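Local coordinates for RNA methyltransferase, TrmH family (Porphyromonas gingivalis, PDB 2I6D), which probably methylates RNA as a SPOUT-class methyltransferase, joining a probable substrate-binding domain to a knotted catalytic domain, at residues Tyr43-Leu48 against Ala89-Pro94. Residues are numbered along the deposited sequence; the frame is centred on the assembly and turned at random. Where two conformers were deposited one is given.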
ATOM      1  N   TYR A  43     -11.221  -8.769  -1.875  1.00 29.39           N
ATOM      2  CA  TYR A  43     -11.674  -8.135  -0.640  1.00 29.89           C
ATOM      3  C   TYR A  43     -13.122  -8.469  -0.467  1.00 29.94           C
ATOM      4  O   TYR A  43     -13.815  -8.721  -1.445  1.00 29.82           O
ATOM      5  CB  TYR A  43     -11.500  -6.600  -0.686  1.00 30.24           C
ATOM      6  CG  TYR A  43     -10.058  -6.225  -0.616  1.00 32.03           C
ATOM      7  CD1 TYR A  43      -9.446  -5.960   0.618  1.00 31.55           C
ATOM      8  CD2 TYR A  43      -9.281  -6.201  -1.777  1.00 30.90           C
ATOM      9  CE1 TYR A  43      -8.108  -5.654   0.682  1.00 34.11           C
ATOM     10  CE2 TYR A  43      -7.929  -5.931  -1.726  1.00 32.37           C
ATOM     11  CZ  TYR A  43      -7.350  -5.639  -0.494  1.00 32.78           C
ATOM     12  OH  TYR A  43      -6.007  -5.350  -0.446  1.00 34.86           O
ATOM     13  N   ARG A  44     -13.560  -8.476   0.787  1.00 29.48           N
ATOM     14  CA  ARG A  44     -14.921  -8.835   1.119  1.00 30.38           C
ATOM     15  C   ARG A  44     -15.767  -7.582   1.018  1.00 29.76           C
ATOM     16  O   ARG A  44     -15.625  -6.675   1.827  1.00 30.10           O
ATOM     17  CB  ARG A  44     -14.968  -9.362   2.544  1.00 30.20           C
ATOM     18  CG  ARG A  44     -15.982 -10.455   2.787  1.00 33.67           C
ATOM     19  CD  ARG A  44     -17.382  -9.942   2.670  1.00 36.91           C
ATOM     20  NE  ARG A  44     -18.355 -10.955   3.081  1.00 38.87           N
ATOM     21  CZ  ARG A  44     -19.675 -10.776   3.066  1.00 41.24           C
ATOM     22  NH1 ARG A  44     -20.486 -11.768   3.474  1.00 40.55           N
ATOM     23  NH2 ARG A  44     -20.189  -9.609   2.656  1.00 37.79           N
ATOM     24  N   CYS A  45     -16.667  -7.549   0.045  1.00 29.49           N
ATOM     25  CA  CYS A  45     -17.513  -6.377  -0.153  1.00 30.05           C
ATOM     26  C   CYS A  45     -18.767  -6.411   0.753  1.00 30.51           C
ATOM     27  O   CYS A  45     -19.518  -7.387   0.751  1.00 30.24           O
ATOM     28  CB  CYS A  45     -17.881  -6.237  -1.630  1.00 29.89           C
ATOM     29  SG  CYS A  45     -18.899  -4.770  -1.928  1.00 30.51           S
ATOM     30  N   ARG A  46     -18.951  -5.338   1.522  1.00 30.76           N
ATOM     31  CA  ARG A  46     -20.034  -5.134   2.487  0.50 32.26           C
ATOM     32  C   ARG A  46     -21.193  -4.350   1.846  1.00 32.11           C
ATOM     33  O   ARG A  46     -22.367  -4.554   2.148  1.00 31.85           O
ATOM     34  CB  ARG A  46     -19.421  -4.307   3.633  0.50 32.23           C
ATOM     35  CG  ARG A  46     -20.232  -4.095   4.906  0.50 33.76           C
ATOM     36  CD  ARG A  46     -19.293  -3.558   5.998  0.50 33.58           C
ATOM     37  NE  ARG A  46     -19.985  -2.862   7.073  0.50 37.56           N
ATOM     38  CZ  ARG A  46     -19.419  -2.482   8.218  0.50 38.94           C
ATOM     39  NH1 ARG A  46     -20.139  -1.859   9.144  0.50 38.52           N
ATOM     40  NH2 ARG A  46     -18.139  -2.733   8.446  0.50 39.58           N
HETATM   41  N   MSE A  47     -20.817  -3.392   0.998  1.00 32.03           N
HETATM   42  CA  MSE A  47     -21.765  -2.459   0.416  1.00 35.01           C
HETATM   43  C   MSE A  47     -21.243  -1.979  -0.937  1.00 31.92           C
HETATM   44  O   MSE A  47     -20.042  -1.772  -1.105  1.00 30.63           O
HETATM   45  CB  MSE A  47     -21.965  -1.280   1.366  1.00 33.95           C
HETATM   46  CG  MSE A  47     -22.705  -0.109   0.771  1.00 39.40           C
HETATM   47 SE   MSE A  47     -23.273   1.177   2.170  1.00 48.91          SE
HETATM   48  CE  MSE A  47     -25.034   0.438   2.516  1.00 47.34           C
ATOM     49  N   LEU A  48     -22.156  -1.824  -1.893  1.00 30.30           N
ATOM     50  CA  LEU A  48     -21.809  -1.355  -3.237  1.00 28.79           C
ATOM     51  C   LEU A  48     -22.913  -0.407  -3.678  1.00 28.63           C
ATOM     52  O   LEU A  48     -24.076  -0.778  -3.734  1.00 28.22           O
ATOM     53  CB  LEU A  48     -21.667  -2.530  -4.198  1.00 28.24           C
ATOM     54  CG  LEU A  48     -21.178  -2.190  -5.602  1.00 29.75           C
ATOM     55  CD1 LEU A  48     -19.746  -1.612  -5.567  1.00 29.98           C
ATOM     56  CD2 LEU A  48     -21.235  -3.436  -6.486  1.00 28.90           C
ATOM     57  N   ALA A  89     -17.579   1.374  -3.270  1.00 28.15           N
ATOM     58  CA  ALA A  89     -17.672   0.071  -2.595  1.00 27.77           C
ATOM     59  C   ALA A  89     -17.167   0.208  -1.174  1.00 27.84           C
ATOM     60  O   ALA A  89     -16.272   0.997  -0.906  1.00 28.38           O
ATOM     61  CB  ALA A  89     -16.825  -0.996  -3.371  1.00 25.96           C
ATOM     62  N   VAL A  90     -17.719  -0.585  -0.258  1.00 27.70           N
ATOM     63  CA  VAL A  90     -17.157  -0.680   1.064  1.00 26.04           C
ATOM     64  C   VAL A  90     -16.673  -2.123   1.209  1.00 26.66           C
ATOM     65  O   VAL A  90     -17.453  -3.063   0.991  1.00 26.69           O
ATOM     66  CB  VAL A  90     -18.173  -0.336   2.171  1.00 26.48           C
ATOM     67  CG1 VAL A  90     -17.518  -0.574   3.549  1.00 25.41           C
ATOM     68  CG2 VAL A  90     -18.632   1.145   2.061  1.00 25.36           C
ATOM     69  N   PHE A  91     -15.398  -2.283   1.551  1.00 24.85           N
ATOM     70  CA  PHE A  91     -14.794  -3.598   1.762  1.00 25.89           C
ATOM     71  C   PHE A  91     -14.387  -3.745   3.199  1.00 26.58           C
ATOM     72  O   PHE A  91     -14.077  -2.746   3.867  1.00 26.58           O
ATOM     73  CB  PHE A  91     -13.521  -3.748   0.929  1.00 25.63           C
ATOM     74  CG  PHE A  91     -13.759  -3.768  -0.554  1.00 26.55           C
ATOM     75  CD1 PHE A  91     -14.357  -4.872  -1.173  1.00 26.00           C
ATOM     76  CD2 PHE A  91     -13.335  -2.707  -1.342  1.00 28.55           C
ATOM     77  CE1 PHE A  91     -14.568  -4.891  -2.567  1.00 28.36           C
ATOM     78  CE2 PHE A  91     -13.513  -2.731  -2.740  1.00 30.64           C
ATOM     79  CZ  PHE A  91     -14.137  -3.827  -3.343  1.00 28.84           C
ATOM     80  N   ASP A  92     -14.347  -4.996   3.672  1.00 26.46           N
ATOM     81  CA  ASP A  92     -13.751  -5.306   4.946  1.00 26.72           C
ATOM     82  C   ASP A  92     -12.256  -5.027   4.925  1.00 27.09           C
ATOM     83  O   ASP A  92     -11.539  -5.406   3.983  1.00 26.17           O
ATOM     84  CB  ASP A  92     -13.931  -6.794   5.263  1.00 26.89           C
ATOM     85  CG  ASP A  92     -15.333  -7.142   5.725  1.00 27.83           C
ATOM     86  OD1 ASP A  92     -16.188  -6.235   5.874  1.00 27.80           O
ATOM     87  OD2 ASP A  92     -15.555  -8.346   5.950  1.00 27.75           O
ATOM     88  N   LEU A  93     -11.786  -4.387   5.987  1.00 27.80           N
ATOM     89  CA  LEU A  93     -10.371  -4.265   6.249  1.00 29.15           C
ATOM     90  C   LEU A  93      -9.846  -5.688   6.491  1.00 30.56           C
ATOM     91  O   LEU A  93     -10.432  -6.430   7.283  1.00 30.65           O
ATOM     92  CB  LEU A  93     -10.209  -3.393   7.493  1.00 29.26           C
ATOM     93  CG  LEU A  93      -9.048  -2.436   7.699  1.00 29.22           C
ATOM     94  CD1 LEU A  93      -8.856  -1.536   6.510  1.00 26.69           C
ATOM     95  CD2 LEU A  93      -9.322  -1.602   8.943  1.00 28.83           C
ATOM     96  N   PRO A  94      -8.776  -6.097   5.781  1.00 31.55           N
ATOM     97  CA  PRO A  94      -8.224  -7.436   5.929  1.00 32.83           C
ATOM     98  C   PRO A  94      -7.908  -7.710   7.384  1.00 34.13           C
ATOM     99  O   PRO A  94      -7.459  -6.811   8.098  1.00 33.71           O
ATOM    100  CB  PRO A  94      -6.924  -7.386   5.124  1.00 32.58           C
ATOM    101  CG  PRO A  94      -7.098  -6.315   4.180  1.00 32.15           C
ATOM    102  CD  PRO A  94      -8.044  -5.311   4.778  1.00 32.22           C
TER
HETATM  103  O   HOH W   1     -11.634  -7.848   2.837  1.00 33.47           O
HETATM  104  O   HOH W   2     -16.666  -4.604   7.849  1.00 45.71           O
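A classic beta bulge, R46 and M47 both facing V90, marks the antiparallel pairing of strands 45-51 and 87-92, the two central strands of the small mixed sheet in the N-terminal domain, which is probably the substrate-binding part. V90 O takes R46 N at 2.8 Å and, weakly, M47 N at 3.4 Å. Beyond the bulge V90 N donates to M47 O at 2.7 Å, and before it D92 N reaches R44 O at 2.8 Å. Water 1 carries the pairing one step further, accepting from R44 N and donating to D92 O.

C45, L48, A89 and F91 share one face of the sheet. With CG turned beside its backbone N (chi1 -67°), F91 lays the CD1/CE1 side of its ring against CB of Y43 and of C45; Y43 CB comes within 3.4 Å of F91 CD1. C45 SG approaches the F91 ring obliquely, 5.0 Å from its centroid, and the Y43 ring is inclined at 54° to that of F91. Next along this face, L48 CD1 meets A89 CB, where V36 of helix 33-39 touches both residues. Farther out, Y43 turns the CE1 edge of its ring to P94 CG at 3.7 Å, while Y43 OH hydrogen-bonds to L154 O. On the other face M47 CB packs against V90 CB, and F12 of helix 7-15 touches V90.

R44 and D92 lie side by side, D92 OD2 along the aliphatic carbons of R44, yet the guanidinium groups of R44 and R46 form salt bridges with D63 and E25. R44 NE stays 4.8 Å from D92 OD2, and D92 makes no direct salt bridge to either arginine, so any attraction between these charges is probably longer-range.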